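Local coordinates for D-galactonate dehydratase family member RspA (Pantoea ananatis, PDB 3T6C), which has low, magnesium-dependent D-gluconate dehydratase activity, converting D-gluconate to 2-dehydro-3-deoxy-D-gluconate and water, although this probably matters little in the cell, at residues A[227-230]-A[231-235]; A[318-322]-A[323-327]; A[348-351]-A[352-355]. All coordinates share one frame; numbering follows the deposited sequence. Where two conformers were deposited one is given.

Contact 1: residues A[227-230]-A[231-235]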
loop_
_atom_site.group_PDB
_atom_site.type_symbol
_atom_site.label_atom_id
_atom_site.label_comp_id
_atom_site.label_asym_id
_atom_site.label_seq_id
_atom_site.Cartn_x
_atom_site.Cartn_y
_atom_site.Cartn_z
ATOM N N PRO A 227 -2.335 6.372 33.974
ATOM C CA PRO A 227 -0.895 6.131 34.152
ATOM C C PRO A 227 -0.464 6.374 35.614
ATOM O O PRO A 227 0.425 5.657 36.083
ATOM C CB PRO A 227 -0.243 7.145 33.185
ATOM C CG PRO A 227 -1.305 7.269 32.075
ATOM C CD PRO A 227 -2.620 7.284 32.854
ATOM N N ARG A 228 -1.041 7.339 36.326
ATOM C CA ARG A 228 -0.720 7.545 37.736
ATOM C C ARG A 228 -1.082 6.318 38.577
ATOM O O ARG A 228 -0.293 5.903 39.471
ATOM C CB ARG A 228 -1.452 8.797 38.276
ATOM C CG ARG A 228 -1.108 10.095 37.523
ATOM C CD ARG A 228 -1.737 11.407 38.110
ATOM N NE ARG A 228 -2.973 11.166 38.857
ATOM C CZ ARG A 228 -4.171 11.680 38.562
ATOM N NH1 ARG A 228 -4.328 12.508 37.526
ATOM N NH2 ARG A 228 -5.224 11.360 39.316
ATOM N N LEU A 229 -2.254 5.736 38.310
ATOM C CA LEU A 229 -2.656 4.513 39.023
ATOM C C LEU A 229 -1.614 3.420 38.847
ATOM O O LEU A 229 -1.192 2.777 39.815
ATOM C CB LEU A 229 -4.047 4.030 38.542
ATOM C CG LEU A 229 -4.485 2.672 39.105
ATOM C CD1 LEU A 229 -4.738 2.669 40.648
ATOM C CD2 LEU A 229 -5.718 2.266 38.334
ATOM N N PHE A 230 -1.191 3.172 37.609
ATOM C CA PHE A 230 -0.238 2.107 37.358
ATOM C C PHE A 230 1.159 2.377 37.854
ATOM O O PHE A 230 1.842 1.442 38.293
ATOM C CB PHE A 230 -0.316 1.560 35.918
ATOM C CG PHE A 230 -1.561 0.752 35.707
ATOM C CD1 PHE A 230 -1.566 -0.581 36.041
ATOM C CD2 PHE A 230 -2.745 1.352 35.288
ATOM C CE1 PHE A 230 -2.722 -1.321 35.975
ATOM C CE2 PHE A 230 -3.917 0.608 35.188
ATOM C CZ PHE A 230 -3.897 -0.744 35.525
ATOM N N ASP A 231 1.549 3.652 37.876
ATOM C CA ASP A 231 2.828 3.994 38.541
ATOM C C ASP A 231 2.777 3.605 40.022
ATOM O O ASP A 231 3.735 2.997 40.558
ATOM C CB ASP A 231 3.058 5.489 38.379
ATOM C CG ASP A 231 4.435 5.933 38.840
ATOM O OD1 ASP A 231 5.440 5.551 38.226
ATOM O OD2 ASP A 231 4.507 6.670 39.820
ATOM N N HIS A 232 1.661 3.909 40.686
ATOM C CA HIS A 232 1.537 3.625 42.115
ATOM C C HIS A 232 1.535 2.128 42.307
ATOM O O HIS A 232 2.215 1.615 43.211
ATOM C CB HIS A 232 0.222 4.206 42.649
ATOM C CG HIS A 232 -0.068 3.783 44.053
ATOM N ND1 HIS A 232 0.534 4.391 45.131
ATOM C CD2 HIS A 232 -0.879 2.817 44.560
ATOM C CE1 HIS A 232 0.097 3.835 46.252
ATOM N NE2 HIS A 232 -0.747 2.871 45.934
ATOM N N LEU A 233 0.786 1.403 41.482
ATOM C CA LEU A 233 0.696 -0.051 41.653
ATOM C C LEU A 233 2.035 -0.724 41.428
ATOM O O LEU A 233 2.384 -1.616 42.154
ATOM C CB LEU A 233 -0.368 -0.651 40.725
ATOM C CG LEU A 233 -1.809 -0.225 41.050
ATOM C CD1 LEU A 233 -2.708 -0.746 39.929
ATOM C CD2 LEU A 233 -2.291 -0.742 42.433
ATOM N N ARG A 234 2.803 -0.284 40.429
ATOM C CA ARG A 234 4.120 -0.874 40.219
ATOM C C ARG A 234 5.062 -0.538 41.369
ATOM O O ARG A 234 5.863 -1.374 41.781
ATOM C CB ARG A 234 4.708 -0.436 38.880
ATOM C CG ARG A 234 3.994 -1.081 37.694
ATOM C CD ARG A 234 4.158 -2.629 37.789
ATOM N NE ARG A 234 3.725 -3.312 36.569
ATOM C CZ ARG A 234 3.339 -4.576 36.476
ATOM N NH1 ARG A 234 3.346 -5.396 37.537
ATOM N NH2 ARG A 234 2.999 -5.049 35.292
ATOM N N ASN A 235 4.956 0.682 41.905
ATOM C CA ASN A 235 5.794 1.101 43.024
ATOM C C ASN A 235 5.548 0.229 44.249
ATOM O O ASN A 235 6.488 -0.129 44.971
ATOM C CB ASN A 235 5.508 2.565 43.354
ATOM C CG ASN A 235 6.391 3.103 44.484
ATOM O OD1 ASN A 235 7.552 2.710 44.618
ATOM N ND2 ASN A 235 5.849 4.005 45.284
#
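L233 lays its CD1 methyl across two side chains of the turn before it, meeting L229 CG at 3.9 Å and F230 CE1 at 4.0 Å. Both approaches are oblique. In L233 CG stands anti to the carbonyl carbon (chi1 -66°), which swings the branch back toward the preceding turn and brings CG to 3.3 Å from L229 O. Although L229 starts away from the next turn, its CG and CD1 come round to L233 CD1. Two branched aliphatic chains and a flat ring thus share one buried flank of helix 219-237. F230 also packs on L243 and C176 of strands 242-246 and 173-176, L233 touches the same two residues, and L229 lies on V159 of helix 156-168.

Regular i to i+4 backbone bonds run beneath the side chains, L233 N to L229 O at 2.9 Å and R234 N to F230 O at 2.9 Å among them. D231 and H232 lie toward the more open side, and H232 NE2 is hydrogen-bonded to E160 OE1 of helix 156-168. R234, bent at chi2 (-61°), rests CB and CG against F230 O, while its buried guanidinium gives NE to Y266 O, NH1 to the carbonyls of V241 and G238, and NH2, weakly, to Q267 O. A long arginine suits this place because its several N-H groups can serve carbonyls from separate loops. Such one-sided apolar packing against two parallel strands is typical of the helix of a beta-alpha-beta crossover, here in the (beta/alpha)-barrel domain of the enolase superfamily.

Contact 2: residues A[318-322]-A[323-327]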
loop_
_atom_site.group_PDB
_atom_site.type_symbol
_atom_site.label_atom_id
_atom_site.label_comp_id
_atom_site.label_asym_id
_atom_site.label_seq_id
_atom_site.Cartn_x
_atom_site.Cartn_y
_atom_site.Cartn_z
ATOM N N ILE A 318 -7.632 -11.706 21.457
ATOM C CA ILE A 318 -9.016 -11.628 20.958
ATOM C C ILE A 318 -9.937 -11.968 22.139
ATOM O O ILE A 318 -9.750 -12.939 22.873
ATOM C CB ILE A 318 -9.189 -12.552 19.714
ATOM C CG1 ILE A 318 -10.611 -12.408 19.155
ATOM C CG2 ILE A 318 -9.014 -14.013 20.055
ATOM C CD1 ILE A 318 -10.922 -10.992 18.638
ATOM N N ARG A 319 -10.876 -11.049 22.360
ATOM C CA ARG A 319 -11.759 -10.997 23.538
ATOM C C ARG A 319 -13.184 -11.502 23.391
ATOM O O ARG A 319 -14.038 -11.189 24.244
ATOM C CB ARG A 319 -11.759 -9.582 24.159
ATOM C CG ARG A 319 -10.392 -9.160 24.717
ATOM C CD ARG A 319 -10.251 -9.658 26.176
ATOM N NE ARG A 319 -11.327 -9.107 27.021
ATOM C CZ ARG A 319 -11.900 -9.755 28.052
ATOM N NH1 ARG A 319 -11.614 -11.042 28.346
ATOM N NH2 ARG A 319 -12.810 -9.125 28.810
ATOM N N CYS A 320 -13.489 -12.171 22.290
ATOM C CA CYS A 320 -14.924 -12.406 22.027
ATOM C C CYS A 320 -15.668 -13.013 23.195
ATOM O O CYS A 320 -15.148 -13.898 23.943
ATOM C CB CYS A 320 -15.091 -13.375 20.880
ATOM S SG CYS A 320 -14.378 -12.698 19.327
ATOM N N HIS A 321 -16.933 -12.571 23.308
ATOM C CA HIS A 321 -17.919 -13.256 24.157
ATOM C C HIS A 321 -18.383 -14.321 23.180
ATOM O O HIS A 321 -19.058 -14.015 22.146
ATOM C CB HIS A 321 -19.015 -12.222 24.474
ATOM C CG HIS A 321 -20.128 -12.717 25.362
ATOM N ND1 HIS A 321 -19.972 -12.894 26.721
ATOM C CD2 HIS A 321 -21.427 -12.968 25.094
ATOM C CE1 HIS A 321 -21.120 -13.302 27.240
ATOM N NE2 HIS A 321 -22.025 -13.330 26.274
ATOM N N ILE A 322 -18.082 -15.586 23.462
ATOM C CA ILE A 322 -18.262 -16.567 22.393
ATOM C C ILE A 322 -19.737 -16.763 22.031
ATOM O O ILE A 322 -20.044 -17.148 20.902
ATOM C CB ILE A 322 -17.533 -17.919 22.636
ATOM C CG1 ILE A 322 -18.106 -18.698 23.827
ATOM C CG2 ILE A 322 -16.004 -17.686 22.717
ATOM C CD1 ILE A 322 -17.481 -20.101 23.954
ATOM N N SER A 323 -20.648 -16.536 22.973
ATOM C CA SER A 323 -22.060 -16.645 22.533
ATOM C C SER A 323 -22.433 -15.524 21.560
ATOM O O SER A 323 -23.318 -15.703 20.711
ATOM C CB SER A 323 -23.006 -16.728 23.741
ATOM O OG SER A 323 -23.012 -15.533 24.535
ATOM N N SER A 324 -21.783 -14.363 21.663
ATOM C CA SER A 324 -22.063 -13.259 20.734
ATOM C C SER A 324 -21.453 -13.469 19.344
ATOM O O SER A 324 -21.779 -12.714 18.437
ATOM C CB SER A 324 -21.599 -11.901 21.291
ATOM O OG SER A 324 -22.503 -11.616 22.389
ATOM N N ILE A 325 -20.529 -14.425 19.207
ATOM C CA ILE A 325 -20.066 -14.835 17.882
ATOM C C ILE A 325 -20.665 -16.161 17.378
ATOM O O ILE A 325 -20.284 -16.657 16.319
ATOM C CB ILE A 325 -18.568 -14.667 17.650
ATOM C CG1 ILE A 325 -17.763 -15.329 18.765
ATOM C CG2 ILE A 325 -18.290 -13.165 17.517
ATOM C CD1 ILE A 325 -17.636 -16.871 18.581
ATOM N N GLY A 326 -21.562 -16.737 18.160
ATOM C CA GLY A 326 -22.304 -17.900 17.657
ATOM C C GLY A 326 -21.887 -19.241 18.214
ATOM O O GLY A 326 -22.310 -20.261 17.679
ATOM N N GLY A 327 -21.098 -19.283 19.291
ATOM C CA GLY A 327 -20.823 -20.577 19.915
ATOM C C GLY A 327 -19.440 -21.176 19.729
ATOM O O GLY A 327 -18.484 -20.497 19.367
#
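The loop that leaves barrel strand 317-318 at the end bearing the active site folds into tight turns before helix 328-340. H321 O starts the first turn, accepting weak bonds from two successive backbone donors, S324 N at 2.8 Å and I325 N at 3.3 Å. The next carbonyl, I322 O, receives a straighter bond from G327 N (2.9 Å, 161°). G327 is the N-cap of helix 328-340, so this bond ties the turn to the helix start; G326 and G327 both have positive phi, where a side chain would press on the preceding carbonyl oxygen.

The imidazole of H321, its CG anti to the backbone N (chi1 -179°), brings its CD2 edge beside the two serines. S324 OG sits at the ring edge, 3.2 Å from CD2, and S323 OG approaches obliquely. Small hydroxyls fit here beside a polar ring, and N112 binds both of them. In this enolase-type barrel, R319 of the same loop is part of the gluconate pocket and salt-bridges E375, while H321 ND1 pairs with ND1 of H348, NE2 with T63 O, and the ring meets W104 of a neighbouring subunit.

On the apolar side, I325 bridges its neighbours: CG1 lies 3.9 Å from C320 CB, and CD1 lies 4.2 Å from I322 CB. I322, in one of its two conformers, touches A331 of helix 328-340 and L364 of helix 355-367.

Contact 3: residues A[348-351]-A[352-355]. With GCO (D-gluconic acid), chain D.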
loop_
_atom_site.group_PDB
_atom_site.type_symbol
_atom_site.label_atom_id
_atom_site.label_comp_id
_atom_site.label_asym_id
_atom_site.label_seq_id
_atom_site.Cartn_x
_atom_site.Cartn_y
_atom_site.Cartn_z
ATOM N N HIS A 348 -14.166 -13.392 26.737
ATOM C CA HIS A 348 -14.936 -12.587 27.735
ATOM C C HIS A 348 -15.714 -13.499 28.681
ATOM O O HIS A 348 -16.387 -14.462 28.239
ATOM C CB HIS A 348 -15.843 -11.670 26.923
ATOM C CG HIS A 348 -16.825 -10.857 27.734
ATOM N ND1 HIS A 348 -18.141 -11.251 27.884
ATOM C CD2 HIS A 348 -16.712 -9.668 28.381
ATOM C CE1 HIS A 348 -18.794 -10.347 28.607
ATOM N NE2 HIS A 348 -17.963 -9.361 28.890
ATOM N N SER A 349 -15.494 -13.300 29.988
ATOM C CA SER A 349 -16.175 -14.142 30.979
ATOM C C SER A 349 -16.366 -13.482 32.354
ATOM O O SER A 349 -15.703 -13.895 33.305
ATOM C CB SER A 349 -15.351 -15.418 31.119
ATOM O OG SER A 349 -16.172 -16.438 31.675
ATOM N N PRO A 350 -17.200 -12.475 32.457
ATOM C CA PRO A 350 -17.631 -11.708 33.620
ATOM C C PRO A 350 -18.875 -12.419 34.207
ATOM O O PRO A 350 -18.940 -13.642 34.277
ATOM C CB PRO A 350 -17.884 -10.322 33.046
ATOM C CG PRO A 350 -18.490 -10.603 31.802
ATOM C CD PRO A 350 -17.888 -11.945 31.275
ATOM N N GLY A 351 -19.704 -11.664 34.873
ATOM C CA GLY A 351 -20.924 -12.246 35.409
ATOM C C GLY A 351 -21.982 -12.585 34.374
ATOM O O GLY A 351 -22.791 -13.477 34.678
ATOM N N ASP A 352 -22.010 -11.919 33.200
ATOM C CA ASP A 352 -23.139 -12.269 32.343
ATOM C C ASP A 352 -22.641 -13.255 31.307
ATOM O O ASP A 352 -22.589 -13.011 30.088
ATOM C CB ASP A 352 -23.632 -10.984 31.620
ATOM C CG ASP A 352 -22.526 -10.113 31.014
ATOM O OD1 ASP A 352 -21.468 -9.842 31.627
ATOM O OD2 ASP A 352 -22.720 -9.648 29.866
ATOM N N ILE A 353 -22.617 -14.485 31.792
ATOM C CA ILE A 353 -22.328 -15.675 31.039
ATOM C C ILE A 353 -22.817 -16.798 31.943
ATOM O O ILE A 353 -22.571 -16.726 33.140
ATOM C CB ILE A 353 -20.843 -15.758 30.710
ATOM C CG1 ILE A 353 -20.559 -17.023 29.882
ATOM C CG2 ILE A 353 -19.917 -15.727 31.953
ATOM C CD1 ILE A 353 -19.097 -17.067 29.318
ATOM N N SER A 354 -23.415 -17.872 31.411
ATOM C CA SER A 354 -23.854 -18.943 32.323
ATOM C C SER A 354 -22.680 -19.856 32.622
ATOM O O SER A 354 -21.685 -19.825 31.912
ATOM C CB SER A 354 -24.997 -19.765 31.713
ATOM O OG SER A 354 -24.484 -20.565 30.689
ATOM N N PRO A 355 -22.788 -20.713 33.670
ATOM C CA PRO A 355 -21.696 -21.650 33.876
ATOM C C PRO A 355 -21.441 -22.583 32.668
ATOM O O PRO A 355 -20.326 -23.081 32.542
ATOM C CB PRO A 355 -22.192 -22.483 35.052
ATOM C CG PRO A 355 -22.924 -21.447 35.898
ATOM C CD PRO A 355 -23.696 -20.647 34.833
HETATM C C1 GCO D . -15.375 -7.200 30.890
HETATM C C2 GCO D . -16.493 -6.442 30.280
HETATM C C3 GCO D . -17.781 -6.450 31.081
HETATM C C4 GCO D . -18.927 -5.899 30.259
HETATM C C5 GCO D . -20.196 -6.649 30.581
HETATM C C6 GCO D . -21.399 -6.177 29.782
HETATM O O1A GCO D . -15.571 -8.155 31.699
HETATM O O1B GCO D . -14.196 -6.971 30.465
HETATM O O2 GCO D . -16.010 -5.207 29.820
HETATM O O3 GCO D . -17.536 -5.698 32.211
HETATM O O4 GCO D . -19.066 -4.526 30.577
HETATM O O5 GCO D . -19.985 -7.989 30.332
HETATM O O6 GCO D . -22.591 -6.891 30.040
HETATM O O HOH W 1 -20.652 -8.696 34.173
#
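The imidazole of H348 has P350 CD over one face, 3.2 Å above the plane and offset toward the rim, while bound D-gluconate lies along its edge. There NE2 donates to the gluconate hydroxyl O5 at 2.8 Å, with O5 near the ring plane. The carboxylate of D352 is turned almost perpendicular to the imidazole, the two planes 81° apart, and grips the sugar with both oxygens. OD1 accepts from O5 at 2.7 Å and OD2 accepts from O6 at 2.8 Å. O5 is thus held by two bonds, as acceptor from the histidine and donor to the aspartate.

A chi1 of 46° places D352 CG between its backbone N and carbonyl carbon, folding the carboxylate back over the loop until OD1 lies 3.1 Å from P350 CG. A water also donates to OD1 and accepts weakly from G351 N. D352 is the centre of an inverse gamma turn, closed by the weak bond from I353 N to G351 O at 3.1 Å, and its own N is buried without a partner; beyond it I353 sets CG2 against P350 O, 3.3 Å away, and packs on helix 355-367.

With H321 engaging its other nitrogen, the H348 ring's rotation is probably fixed. P350 probably matters for activity and substrate specificity, as in relatives, where a proline here goes with low D-mannonate dehydratase activity. Paired donor and acceptor groups at O5, with a further acceptor for O6, imply that this loop recognises the far hydroxyls of the acid sugar.

From the N terminus, contact 1 comes first, one turn joined to the next within helix 219-237 on the outside of the barrel; it closes no loop. Contact 2 follows in the turns between strand 317-318 and helix 328-340, and contact 3 closes the bend between strand 344-345 and helix 355-367. The three lie in series, none nested or crossing. Contact 1 stands apart, its centre about 32 Å from that of contact 2 and about 29 Å from that of contact 3. The latter two touch directly: besides the histidine pair, C320 O and H348 N probably share a backbone hydrogen bond, joining successive strand-end loops beside the substrate.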